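Local coordinates for SusD-like carbohydrate binding protein (Bacteroides vulgatus, PDB 3LEW), which probably binds carbohydrate nutrients at the bacterial outer membrane, at residues A[24-29]-A[95-100]; A[63-68]-A[281-286]; A[120-125]-A[178-183]; A[310-315]-A[323-328]. All blocks are in the same frame, centred on the assembly; numbering follows the deposited sequence. Where two conformers were deposited one is given.

Contact 1. Residues A[24-29]-A[95-100]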
loop_
_atom_site.group_PDB
_atom_site.type_symbol
_atom_site.label_atom_id
_atom_site.label_comp_id
_atom_site.label_asym_id
_atom_site.label_seq_id
_atom_site.Cartn_x
_atom_site.Cartn_y
_atom_site.Cartn_z
ATOM N N LYS A 24 -23.601 -9.887 -3.919
ATOM C CA LYS A 24 -23.551 -8.962 -5.034
ATOM C C LYS A 24 -23.218 -7.555 -4.556
ATOM O O LYS A 24 -22.429 -6.860 -5.186
ATOM C CB LYS A 24 -24.834 -8.956 -5.827
ATOM C CG LYS A 24 -24.732 -8.124 -7.107
ATOM N N VAL A 25 -23.831 -7.121 -3.455
ATOM C CA VAL A 25 -23.492 -5.813 -2.899
ATOM C C VAL A 25 -22.020 -5.713 -2.490
ATOM O O VAL A 25 -21.317 -4.677 -2.722
ATOM C CB VAL A 25 -24.429 -5.431 -1.752
ATOM C CG1 VAL A 25 -23.969 -4.105 -1.105
ATOM C CG2 VAL A 25 -25.867 -5.348 -2.254
ATOM N N LEU A 26 -21.521 -6.758 -1.834
ATOM C CA LEU A 26 -20.116 -6.785 -1.469
ATOM C C LEU A 26 -19.189 -6.746 -2.682
ATOM O O LEU A 26 -18.148 -6.033 -2.666
ATOM C CB LEU A 26 -19.817 -8.014 -0.609
ATOM C CG LEU A 26 -18.853 -7.949 0.558
ATOM C CD1 LEU A 26 -19.236 -6.729 1.468
ATOM C CD2 LEU A 26 -18.965 -9.277 1.338
ATOM N N ASN A 27 -19.540 -7.501 -3.726
ATOM C CA ASN A 27 -18.737 -7.524 -4.959
ATOM C C ASN A 27 -18.725 -6.140 -5.588
ATOM O O ASN A 27 -17.679 -5.702 -6.101
ATOM C CB ASN A 27 -19.300 -8.518 -5.989
ATOM C CG ASN A 27 -19.134 -9.966 -5.576
ATOM O OD1 ASN A 27 -18.333 -10.284 -4.691
ATOM N ND2 ASN A 27 -19.910 -10.869 -6.234
ATOM N N GLY A 28 -19.878 -5.457 -5.555
ATOM C CA GLY A 28 -19.974 -4.091 -6.106
ATOM C C GLY A 28 -19.112 -3.092 -5.331
ATOM O O GLY A 28 -18.411 -2.239 -5.931
ATOM N N GLY A 29 -19.142 -3.192 -3.997
ATOM C CA GLY A 29 -18.266 -2.420 -3.118
ATOM C C GLY A 29 -16.795 -2.604 -3.460
ATOM O O GLY A 29 -16.013 -1.641 -3.502
ATOM N N ASN A 95 -19.907 1.672 3.936
ATOM C CA ASN A 95 -21.357 1.637 3.926
ATOM C C ASN A 95 -21.921 0.384 3.244
ATOM O O ASN A 95 -22.883 -0.182 3.720
ATOM C CB ASN A 95 -21.932 2.871 3.245
ATOM C CG ASN A 95 -23.335 3.140 3.671
ATOM O OD1 ASN A 95 -23.660 3.080 4.861
ATOM N ND2 ASN A 95 -24.189 3.415 2.713
ATOM N N ASP A 96 -21.318 -0.031 2.142
ATOM C CA ASP A 96 -21.665 -1.324 1.513
ATOM C C ASP A 96 -21.509 -2.510 2.472
ATOM O O ASP A 96 -22.430 -3.335 2.589
ATOM C CB ASP A 96 -20.806 -1.592 0.265
ATOM C CG ASP A 96 -21.151 -0.670 -0.900
ATOM O OD1 ASP A 96 -22.339 -0.277 -1.056
ATOM O OD2 ASP A 96 -20.247 -0.332 -1.687
ATOM N N CYS A 97 -20.351 -2.579 3.153
ATOM C CA CYS A 97 -20.120 -3.612 4.155
ATOM C C CYS A 97 -21.215 -3.553 5.236
ATOM O O CYS A 97 -21.763 -4.591 5.594
ATOM C CB CYS A 97 -18.774 -3.484 4.839
ATOM S SG CYS A 97 -17.381 -3.671 3.717
ATOM N N ASN A 98 -21.542 -2.354 5.732
ATOM C CA ASN A 98 -22.564 -2.232 6.769
ATOM C C ASN A 98 -23.955 -2.628 6.258
ATOM O O ASN A 98 -24.757 -3.197 7.003
ATOM C CB ASN A 98 -22.584 -0.823 7.363
ATOM C CG ASN A 98 -21.348 -0.539 8.213
ATOM O OD1 ASN A 98 -20.727 -1.474 8.691
ATOM N ND2 ASN A 98 -21.003 0.763 8.419
ATOM N N GLY A 99 -24.262 -2.320 5.002
ATOM C CA GLY A 99 -25.561 -2.750 4.434
ATOM C C GLY A 99 -25.651 -4.271 4.376
ATOM O O GLY A 99 -26.681 -4.852 4.721
ATOM N N VAL A 100 -24.564 -4.929 3.995
ATOM C CA VAL A 100 -24.493 -6.388 4.023
ATOM C C VAL A 100 -24.672 -6.938 5.458
ATOM O O VAL A 100 -25.502 -7.826 5.708
ATOM C CB VAL A 100 -23.197 -6.892 3.363
ATOM C CG1 VAL A 100 -22.934 -8.384 3.663
ATOM C CG2 VAL A 100 -23.270 -6.579 1.859
#
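Val25 and Val100 form the apolar centre of this helix pair, sliding past each other in opposite directions until Val25 CG1 lies 3.9 Å from Val100 CG2. That Val100 methyl stands anti to its own carbonyl carbon, which turns it to the facing helix, where it also receives Leu26 CD1 at 4.1 Å; the leucine crosses the valine at about a right angle. The same Leu26 CD1 reaches Cys97, 4.2 Å from SG. No hydrogen bond links the two segments. The polar part of the seam is one carboxylate laid against bare backbone: Asp96 OD2 sits 3.2 Å from Gly29 CA, and a side chain on that glycine would be crowded against the oxygen. Asp96 OD1, for its part, lies 4.2 Å from Val25 CG1. An alanine in place of Asp96 is likely to open a gap beside Gly29 CA and Val25 CG1, since the carboxylate that lies on them would be gone. The local axes run antiparallel at 172°, 9.0 Å apart at their closest. Helices 19-35 and 81-103 thus lie side by side, and helix 111-135 packs on both: Leu26 touches Gln120 and Ala121, Val100 rests on Ala121, and Cys97 meets Leu124.

Contact 2. Residues A[63-68]-A[281-286]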
loop_
_atom_site.group_PDB
_atom_site.type_symbol
_atom_site.label_atom_id
_atom_site.label_comp_id
_atom_site.label_asym_id
_atom_site.label_seq_id
_atom_site.Cartn_x
_atom_site.Cartn_y
_atom_site.Cartn_z
ATOM N N SER A 63 8.113 14.829 -14.443
ATOM C CA SER A 63 7.291 16.007 -14.650
ATOM C C SER A 63 5.937 15.705 -15.285
ATOM O O SER A 63 5.193 16.637 -15.618
ATOM C CB SER A 63 8.026 16.935 -15.635
ATOM O OG SER A 63 8.015 16.423 -16.968
ATOM N N LYS A 64 5.669 14.437 -15.571
ATOM C CA LYS A 64 4.461 14.112 -16.289
ATOM C C LYS A 64 3.241 14.218 -15.376
ATOM O O LYS A 64 3.313 14.377 -14.152
ATOM C CB LYS A 64 4.543 12.737 -16.911
ATOM C CG LYS A 64 5.651 12.544 -17.901
ATOM C CD LYS A 64 5.401 13.295 -19.179
ATOM C CE LYS A 64 6.561 13.085 -20.102
ATOM N NZ LYS A 64 6.457 13.868 -21.341
ATOM N N TYR A 65 2.083 14.156 -16.033
ATOM C CA TYR A 65 0.800 14.079 -15.346
ATOM C C TYR A 65 0.788 13.004 -14.270
ATOM O O TYR A 65 1.355 11.910 -14.427
ATOM C CB TYR A 65 -0.272 13.766 -16.374
ATOM C CG TYR A 65 -1.671 13.669 -15.848
ATOM C CD1 TYR A 65 -2.407 14.811 -15.621
ATOM C CD2 TYR A 65 -2.274 12.446 -15.642
ATOM C CE1 TYR A 65 -3.743 14.735 -15.166
ATOM C CE2 TYR A 65 -3.589 12.377 -15.198
ATOM C CZ TYR A 65 -4.308 13.511 -14.992
ATOM O OH TYR A 65 -5.626 13.427 -14.545
ATOM N N GLY A 66 0.098 13.341 -13.171
ATOM C CA GLY A 66 -0.132 12.380 -12.107
ATOM C C GLY A 66 0.351 12.746 -10.729
ATOM O O GLY A 66 -0.405 13.413 -9.959
ATOM N N PHE A 67 1.541 12.261 -10.358
ATOM C CA PHE A 67 1.967 12.258 -8.957
ATOM C C PHE A 67 3.137 13.142 -8.590
ATOM O O PHE A 67 3.687 13.008 -7.480
ATOM C CB PHE A 67 2.233 10.815 -8.550
ATOM C CG PHE A 67 0.961 10.007 -8.428
ATOM C CD1 PHE A 67 0.416 9.345 -9.543
ATOM C CD2 PHE A 67 0.330 9.892 -7.205
ATOM C CE1 PHE A 67 -0.789 8.591 -9.419
ATOM C CE2 PHE A 67 -0.821 9.123 -7.095
ATOM C CZ PHE A 67 -1.371 8.479 -8.200
ATOM N N ARG A 68 3.465 14.096 -9.454
ATOM C CA ARG A 68 4.611 14.997 -9.152
ATOM C C ARG A 68 4.369 15.776 -7.838
ATOM O O ARG A 68 5.276 15.883 -7.044
ATOM C CB ARG A 68 4.920 15.972 -10.286
ATOM C CG ARG A 68 6.157 16.911 -9.958
ATOM C CD ARG A 68 6.237 18.155 -10.875
ATOM N NE ARG A 68 4.994 18.947 -10.782
ATOM C CZ ARG A 68 4.801 20.017 -10.012
ATOM N NH1 ARG A 68 5.782 20.497 -9.246
ATOM N NH2 ARG A 68 3.624 20.636 -10.025
ATOM N N SER A 281 3.819 3.089 -22.361
ATOM C CA SER A 281 3.412 3.664 -21.078
ATOM C C SER A 281 3.322 5.184 -21.201
ATOM O O SER A 281 4.140 5.799 -21.833
ATOM C CB SER A 281 4.421 3.299 -19.981
ATOM O OG SER A 281 4.133 3.989 -18.784
ATOM N N TYR A 282 2.274 5.782 -20.668
ATOM C CA TYR A 282 1.972 7.147 -21.019
ATOM C C TYR A 282 2.845 8.121 -20.237
ATOM O O TYR A 282 3.126 9.190 -20.748
ATOM C CB TYR A 282 0.505 7.498 -20.648
ATOM C CG TYR A 282 -0.574 6.984 -21.591
ATOM C CD1 TYR A 282 -0.286 6.355 -22.803
ATOM C CD2 TYR A 282 -1.896 7.165 -21.261
ATOM C CE1 TYR A 282 -1.311 5.911 -23.637
ATOM C CE2 TYR A 282 -2.920 6.697 -22.058
ATOM C CZ TYR A 282 -2.637 6.090 -23.239
ATOM O OH TYR A 282 -3.680 5.696 -24.033
ATOM N N TYR A 283 3.194 7.797 -18.987
ATOM C CA TYR A 283 3.815 8.779 -18.081
ATOM C C TYR A 283 5.153 8.332 -17.470
ATOM O O TYR A 283 6.007 9.180 -17.145
ATOM C CB TYR A 283 2.841 9.182 -16.948
ATOM C CG TYR A 283 1.467 9.537 -17.445
ATOM C CD1 TYR A 283 1.287 10.609 -18.320
ATOM C CD2 TYR A 283 0.351 8.774 -17.097
ATOM C CE1 TYR A 283 0.050 10.921 -18.820
ATOM C CE2 TYR A 283 -0.884 9.078 -17.572
ATOM C CZ TYR A 283 -1.046 10.144 -18.442
ATOM O OH TYR A 283 -2.301 10.429 -18.956
ATOM N N TYR A 284 5.361 7.020 -17.380
ATOM C CA TYR A 284 6.644 6.435 -16.941
ATOM C C TYR A 284 7.271 7.257 -15.804
ATOM O O TYR A 284 8.445 7.626 -15.864
ATOM C CB TYR A 284 7.619 6.292 -18.133
ATOM C CG TYR A 284 7.551 7.377 -19.150
ATOM C CD1 TYR A 284 6.638 7.323 -20.189
ATOM C CD2 TYR A 284 8.415 8.482 -19.089
ATOM C CE1 TYR A 284 6.545 8.345 -21.137
ATOM C CE2 TYR A 284 8.324 9.502 -20.027
ATOM C CZ TYR A 284 7.409 9.426 -21.046
ATOM O OH TYR A 284 7.359 10.421 -22.030
ATOM N N SER A 285 6.491 7.528 -14.769
ATOM C CA SER A 285 6.829 8.629 -13.843
ATOM C C SER A 285 7.419 8.198 -12.502
ATOM O O SER A 285 8.126 8.993 -11.873
ATOM C CB SER A 285 5.599 9.489 -13.593
ATOM O OG SER A 285 4.512 8.690 -13.111
ATOM N N PHE A 286 7.126 6.967 -12.090
ATOM C CA PHE A 286 7.636 6.397 -10.805
ATOM C C PHE A 286 9.044 5.859 -10.978
ATOM O O PHE A 286 9.262 4.662 -11.120
ATOM C CB PHE A 286 6.661 5.352 -10.243
ATOM C CG PHE A 286 5.562 5.949 -9.415
ATOM C CD1 PHE A 286 4.636 6.807 -9.982
ATOM C CD2 PHE A 286 5.492 5.725 -8.067
ATOM C CE1 PHE A 286 3.608 7.422 -9.215
ATOM C CE2 PHE A 286 4.476 6.337 -7.307
ATOM C CZ PHE A 286 3.556 7.169 -7.886
HETATM O O HOH W 1 2.997 10.980 -12.499
#
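Two irregular loops meet here: one leads from strand 59-61 into helix 68-71, with Phe67 at the N-cap position, the other from helix 271-274 into strand 286-288. At the buried end, Phe286 turns its edge to the face of Phe67 in an offset edge-to-face pair, centroids 5.5 Å apart and planes at 74°; Phe286 CE1 comes to 3.7 Å from Phe67 CB. Tyr65 and Tyr283 lie side by side and point the same way, their rings oblique at 46°. Tyr65 CB is 3.8 Å from Tyr283 CE1, while Tyr65 O stands over a face of the Tyr283 ring. An alanine at Tyr283 is likely to leave Tyr65 without this flanking ring and Tyr269 without its hydroxyl partner. Lys64 lays CB and CG against Tyr283, CG 3.5 Å from Tyr283 O, and its bend at chi2 (-71°) carries CE to 3.4 Å from Tyr284 OH. One water ties the loops together, donating to Tyr65 O at 2.7 Å, accepting from Phe67 N at 2.9 Å and bonding Ser285 OG at 2.8 Å. That water is one polar link; Asn62, bonded to both loops, is another, and the rest is apolar packing of rings and lysine chain.

Contact 3. Residues A[120-125]-A[178-183]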
loop_
_atom_site.group_PDB
_atom_site.type_symbol
_atom_site.label_atom_id
_atom_site.label_comp_id
_atom_site.label_asym_id
_atom_site.label_seq_id
_atom_site.Cartn_x
_atom_site.Cartn_y
_atom_site.Cartn_z
ATOM N N GLN A 120 -16.623 -11.930 5.351
ATOM C CA GLN A 120 -16.014 -11.184 4.280
ATOM C C GLN A 120 -16.331 -9.650 4.375
ATOM O O GLN A 120 -15.462 -8.805 4.099
ATOM C CB GLN A 120 -16.409 -11.761 2.923
ATOM C CG GLN A 120 -15.727 -13.109 2.606
ATOM C CD GLN A 120 -16.215 -13.751 1.337
ATOM O OE1 GLN A 120 -17.427 -13.696 1.005
ATOM N NE2 GLN A 120 -15.288 -14.439 0.638
ATOM N N ALA A 121 -17.564 -9.324 4.736
ATOM C CA ALA A 121 -17.989 -7.941 4.954
ATOM C C ALA A 121 -17.242 -7.298 6.110
ATOM O O ALA A 121 -16.761 -6.179 5.993
ATOM C CB ALA A 121 -19.521 -7.867 5.153
ATOM N N LEU A 122 -17.069 -8.041 7.195
ATOM C CA LEU A 122 -16.287 -7.547 8.344
ATOM C C LEU A 122 -14.821 -7.358 8.010
ATOM O O LEU A 122 -14.212 -6.384 8.452
ATOM C CB LEU A 122 -16.433 -8.522 9.539
ATOM C CG LEU A 122 -17.771 -8.489 10.314
ATOM C CD1 LEU A 122 -17.944 -9.765 11.222
ATOM C CD2 LEU A 122 -17.902 -7.182 11.166
ATOM N N ALA A 123 -14.239 -8.287 7.237
ATOM C CA ALA A 123 -12.812 -8.227 6.877
ATOM C C ALA A 123 -12.546 -7.016 5.978
ATOM O O ALA A 123 -11.592 -6.273 6.216
ATOM C CB ALA A 123 -12.350 -9.564 6.212
ATOM N N LEU A 124 -13.419 -6.785 4.990
ATOM C CA LEU A 124 -13.284 -5.608 4.112
ATOM C C LEU A 124 -13.456 -4.332 4.926
ATOM O O LEU A 124 -12.698 -3.371 4.754
ATOM C CB LEU A 124 -14.262 -5.653 2.942
ATOM C CG LEU A 124 -14.169 -4.513 1.882
ATOM C CD1 LEU A 124 -12.771 -4.353 1.311
ATOM C CD2 LEU A 124 -15.168 -4.762 0.771
ATOM N N ARG A 125 -14.444 -4.322 5.807
ATOM C CA ARG A 125 -14.637 -3.144 6.657
ATOM C C ARG A 125 -13.392 -2.902 7.520
ATOM O O ARG A 125 -12.880 -1.753 7.642
ATOM C CB ARG A 125 -15.881 -3.273 7.504
ATOM C CG ARG A 125 -16.226 -1.985 8.227
ATOM C CD ARG A 125 -17.512 -2.111 9.039
ATOM N NE ARG A 125 -17.331 -2.832 10.307
ATOM C CZ ARG A 125 -18.335 -3.164 11.140
ATOM N NH1 ARG A 125 -19.597 -2.920 10.828
ATOM N NH2 ARG A 125 -18.089 -3.787 12.274
ATOM N N ILE A 178 -8.937 -4.232 14.024
ATOM C CA ILE A 178 -8.523 -5.516 14.567
ATOM C C ILE A 178 -9.739 -6.322 15.021
ATOM O O ILE A 178 -9.835 -7.516 14.689
ATOM C CB ILE A 178 -7.490 -5.353 15.653
ATOM C CG1 ILE A 178 -6.176 -4.807 15.061
ATOM C CG2 ILE A 178 -7.206 -6.668 16.396
ATOM C CD1 ILE A 178 -5.211 -4.259 16.123
ATOM N N ASN A 179 -10.703 -5.681 15.698
ATOM C CA ASN A 179 -11.884 -6.413 16.121
ATOM C C ASN A 179 -12.716 -6.974 14.973
ATOM O O ASN A 179 -13.162 -8.139 15.036
ATOM C CB ASN A 179 -12.755 -5.573 17.019
ATOM C CG ASN A 179 -13.721 -6.403 17.808
ATOM O OD1 ASN A 179 -13.330 -7.166 18.730
ATOM N ND2 ASN A 179 -14.995 -6.261 17.489
ATOM N N ASP A 180 -12.922 -6.167 13.934
ATOM C CA ASP A 180 -13.631 -6.617 12.732
ATOM C C ASP A 180 -12.930 -7.813 12.110
ATOM O O ASP A 180 -13.581 -8.777 11.727
ATOM C CB ASP A 180 -13.698 -5.492 11.680
ATOM C CG ASP A 180 -14.704 -4.393 12.005
ATOM O OD1 ASP A 180 -15.477 -4.549 12.992
ATOM O OD2 ASP A 180 -14.696 -3.358 11.244
ATOM N N LEU A 181 -11.612 -7.744 11.991
ATOM C CA LEU A 181 -10.832 -8.805 11.368
ATOM C C LEU A 181 -10.782 -10.102 12.245
ATOM O O LEU A 181 -10.868 -11.232 11.719
ATOM C CB LEU A 181 -9.428 -8.286 11.070
ATOM C CG LEU A 181 -9.361 -7.303 9.882
ATOM C CD1 LEU A 181 -8.115 -6.407 9.968
ATOM C CD2 LEU A 181 -9.392 -8.019 8.536
ATOM N N GLU A 182 -10.776 -9.943 13.578
ATOM C CA GLU A 182 -10.789 -11.107 14.455
ATOM C C GLU A 182 -12.158 -11.761 14.384
ATOM O O GLU A 182 -12.253 -12.978 14.457
ATOM C CB GLU A 182 -10.416 -10.755 15.924
ATOM C CG GLU A 182 -8.930 -10.410 16.045
ATOM C CD GLU A 182 -8.504 -10.047 17.430
ATOM O OE1 GLU A 182 -9.368 -9.547 18.223
ATOM O OE2 GLU A 182 -7.318 -10.309 17.746
ATOM N N GLU A 183 -13.219 -10.957 14.288
ATOM C CA GLU A 183 -14.573 -11.529 14.098
ATOM C C GLU A 183 -14.693 -12.280 12.762
ATOM O O GLU A 183 -15.269 -13.365 12.700
ATOM C CB GLU A 183 -15.617 -10.430 14.164
ATOM C CG GLU A 183 -15.876 -10.042 15.576
ATOM C CD GLU A 183 -16.999 -9.002 15.781
ATOM O OE1 GLU A 183 -17.682 -8.602 14.788
ATOM O OE2 GLU A 183 -17.178 -8.588 16.976
#
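The carboxylate of Asp180 is gripped side-on by Arg125, with one nitrogen to each oxygen: NE donates to OD2 at 2.8 Å and NH2 to OD1, also at 2.8 Å. Both bonds are nearly straight, and both acceptor oxygens lie almost in the guanidinium plane. They are nevertheless met from above the carboxylate plane, because the two flat groups are turned 45° against each other. Arg125 starts with CG anti to its backbone nitrogen; its aliphatic carbons run past Asp180 OD2, and the bend at chi3 then turns NE and the guanidinium onto the carboxylate. The remaining nitrogen, NH1, is hydrogen-bonded to Asn98 OD1 of helix 81-103, which helps fix the rotation of the guanidinium; Gln176 adds a weak bond to Asp180 OD1. Such pairing in a buried seam would be expected to keep both groups charged.

Van der Waals contacts flank the bridge. Leu122 CD1 lies 3.8 Å from Glu183 CB, and Leu181 CD2 comes over the backbone of Ala123, 4.1 Å from Ala123 CB. The small Ala123 probably helps the backbones come close, with its CA 4.9 Å from that of Leu181. Helices 111-135 and 170-187 run antiparallel here, their local axes 7.7 Å apart and crossing at -154°, antiparallel helix packing consistent with the TPR-related helical part of the SusD family.

Contact 4. Residues A[310-315]-A[323-328]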
loop_
_atom_site.group_PDB
_atom_site.type_symbol
_atom_site.label_atom_id
_atom_site.label_comp_id
_atom_site.label_asym_id
_atom_site.label_seq_id
_atom_site.Cartn_x
_atom_site.Cartn_y
_atom_site.Cartn_z
ATOM N N THR A 310 16.665 5.897 -20.918
ATOM C CA THR A 310 15.908 7.023 -21.420
ATOM C C THR A 310 14.397 6.686 -21.364
ATOM O O THR A 310 13.997 5.508 -21.221
ATOM C CB THR A 310 16.348 7.370 -22.864
ATOM O OG1 THR A 310 16.369 6.175 -23.654
ATOM C CG2 THR A 310 17.754 7.987 -22.875
ATOM N N ASP A 311 13.566 7.719 -21.498
ATOM C CA ASP A 311 12.096 7.568 -21.413
ATOM C C ASP A 311 11.614 6.541 -22.453
ATOM O O ASP A 311 12.059 6.551 -23.607
ATOM C CB ASP A 311 11.402 8.902 -21.625
ATOM C CG ASP A 311 11.652 9.908 -20.475
ATOM O OD1 ASP A 311 11.963 9.502 -19.334
ATOM O OD2 ASP A 311 11.471 11.116 -20.742
ATOM N N PRO A 312 10.746 5.612 -22.032
ATOM C CA PRO A 312 10.377 4.522 -22.942
ATOM C C PRO A 312 9.594 5.083 -24.137
ATOM O O PRO A 312 8.662 5.868 -23.980
ATOM C CB PRO A 312 9.534 3.584 -22.060
ATOM C CG PRO A 312 9.037 4.461 -20.972
ATOM C CD PRO A 312 10.100 5.495 -20.724
ATOM N N GLY A 313 10.022 4.725 -25.329
ATOM C CA GLY A 313 9.413 5.265 -26.542
ATOM C C GLY A 313 10.115 6.482 -27.152
ATOM O O GLY A 313 9.930 6.740 -28.342
ATOM N N ALA A 314 10.877 7.252 -26.352
ATOM C CA ALA A 314 11.520 8.490 -26.836
ATOM C C ALA A 314 12.721 8.115 -27.661
ATOM O O ALA A 314 13.342 7.085 -27.407
ATOM C CB ALA A 314 11.959 9.381 -25.683
ATOM N N ASP A 315 13.059 8.970 -28.616
ATOM C CA ASP A 315 14.266 8.803 -29.410
ATOM C C ASP A 315 15.491 8.895 -28.491
ATOM O O ASP A 315 15.655 9.887 -27.797
ATOM C CB ASP A 315 14.352 9.893 -30.488
ATOM C CG ASP A 315 15.669 9.833 -31.242
ATOM O OD1 ASP A 315 15.934 8.805 -31.910
ATOM O OD2 ASP A 315 16.456 10.797 -31.162
ATOM N N TRP A 323 16.981 8.380 -16.385
ATOM C CA TRP A 323 16.485 8.259 -15.032
ATOM C C TRP A 323 16.693 6.799 -14.638
ATOM O O TRP A 323 16.795 5.923 -15.507
ATOM C CB TRP A 323 14.997 8.585 -14.965
ATOM C CG TRP A 323 14.592 9.966 -15.444
ATOM C CD1 TRP A 323 14.766 10.492 -16.686
ATOM C CD2 TRP A 323 13.948 10.979 -14.673
ATOM N NE1 TRP A 323 14.281 11.759 -16.742
ATOM C CE2 TRP A 323 13.734 12.078 -15.530
ATOM C CE3 TRP A 323 13.479 11.047 -13.359
ATOM C CZ2 TRP A 323 13.124 13.267 -15.099
ATOM C CZ3 TRP A 323 12.850 12.237 -12.928
ATOM C CH2 TRP A 323 12.673 13.314 -13.805
HETATM N N MSE A 324 16.706 6.507 -13.345
HETATM C CA MSE A 324 16.847 5.132 -12.888
HETATM C C MSE A 324 15.456 4.476 -12.940
HETATM O O MSE A 324 14.522 4.961 -12.312
HETATM C CB MSE A 324 17.495 5.107 -11.493
HETATM C CG MSE A 324 17.755 3.683 -10.909
HETATM SE SE MSE A 324 19.291 2.804 -11.632
HETATM C CE MSE A 324 20.617 3.916 -10.807
ATOM N N ARG A 325 15.346 3.410 -13.704
ATOM C CA ARG A 325 14.111 2.682 -13.870
ATOM C C ARG A 325 14.128 1.419 -13.066
ATOM O O ARG A 325 15.177 0.871 -12.759
ATOM C CB ARG A 325 13.918 2.285 -15.345
ATOM C CG ARG A 325 14.202 3.332 -16.360
ATOM C CD ARG A 325 13.342 4.576 -16.193
ATOM N NE ARG A 325 13.835 5.597 -17.113
ATOM C CZ ARG A 325 13.144 6.677 -17.496
ATOM N NH1 ARG A 325 11.938 6.939 -17.012
ATOM N NH2 ARG A 325 13.703 7.548 -18.288
ATOM N N ASN A 326 12.922 0.957 -12.697
ATOM C CA ASN A 326 12.722 -0.358 -12.138
ATOM C C ASN A 326 11.879 -1.180 -13.135
ATOM O O ASN A 326 10.778 -0.778 -13.467
ATOM C CB ASN A 326 11.996 -0.254 -10.775
ATOM C CG ASN A 326 12.166 -1.488 -9.919
ATOM O OD1 ASN A 326 12.473 -2.614 -10.429
ATOM N ND2 ASN A 326 11.977 -1.308 -8.600
ATOM N N SER A 327 12.421 -2.296 -13.633
ATOM C CA SER A 327 11.634 -3.201 -14.476
ATOM C C SER A 327 10.527 -3.937 -13.677
ATOM O O SER A 327 9.736 -4.710 -14.259
ATOM C CB SER A 327 12.553 -4.182 -15.190
ATOM O OG SER A 327 13.202 -5.021 -14.254
ATOM N N LYS A 328 10.426 -3.687 -12.374
ATOM C CA LYS A 328 9.509 -4.462 -11.499
ATOM C C LYS A 328 8.072 -4.533 -12.025
ATOM O O LYS A 328 7.513 -5.632 -12.164
ATOM C CB LYS A 328 9.524 -3.874 -10.080
ATOM C CG LYS A 328 8.749 -4.650 -9.046
ATOM C CD LYS A 328 8.999 -4.107 -7.653
ATOM C CE LYS A 328 8.174 -4.832 -6.635
ATOM N NZ LYS A 328 8.410 -4.391 -5.229
HETATM O O HOH W 2 11.260 10.032 -16.860
#
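Asp311 OD1 takes both a guanidinium proton and a water proton, and that water leads back to the same arginine. Arg325 NH2 donates to Asp311 OD1 at 2.8 Å in a salt bridge with an angle of 164°, while the water donates to OD1 at 2.6 Å and accepts from Arg325 NH1 at 3.2 Å. The ion pair therefore has a direct arm and a bridged one. The carboxylate oxygen sits at the edge of the guanidinium, near its plane, and is met on its anti side, somewhat out of the carboxylate plane; only OD1 takes the arginine's direct bond, the two planes standing 78° apart.

Bending at chi2 (-59°) folds the arginine back along its own strand, and Trp323 CB lies 3.6 Å above the guanidinium plane, over its centre. The indole joins in as well: the water rests over one of its faces, offset toward the rim, and Trp323 CD1 is 4.0 Å from Asp311 OD1. Beyond the acid, Asp311 begins a type II turn closed by Ala314 N bonding to Asp311 O at 3.1 Å, with Gly313 at its third position.

Arg325 NH2 also bonds to Ala309 O, so the arginine, from strand 321-326, holds both the end of strand 306-309 and the turn. Strands 306-309 and 321-326 are antiparallel neighbours in a mixed four-stranded sheet; 306-309 is an outermost strand, and 440-448 flanks 321-326 on its other side.

Overall arrangement
The four contacts fall into two touching pairs, well separated from each other. Contacts 1 and 3, centres 13 Å apart, share the helical bundle: helix 81-103 of contact 1 is followed in the chain by helix 111-135 of contact 3, and Cys97 SG packs 3.4 Å from Ala121 O. Contacts 2 and 4, centres 12 Å apart, join where the Tyr284 ring packs on the turn, its CE2 3.4 Å from Asp311 CG. Contact 4 lies on the opposite side of the chain's centre from contacts 1 and 3, about 40 Å away between centres. Contact 3 is nested within the long loop closed by contact 2. Glu183 of contact 3 lies about 4 Å from a bound pentaethylene glycol, probably a crystallisation additive.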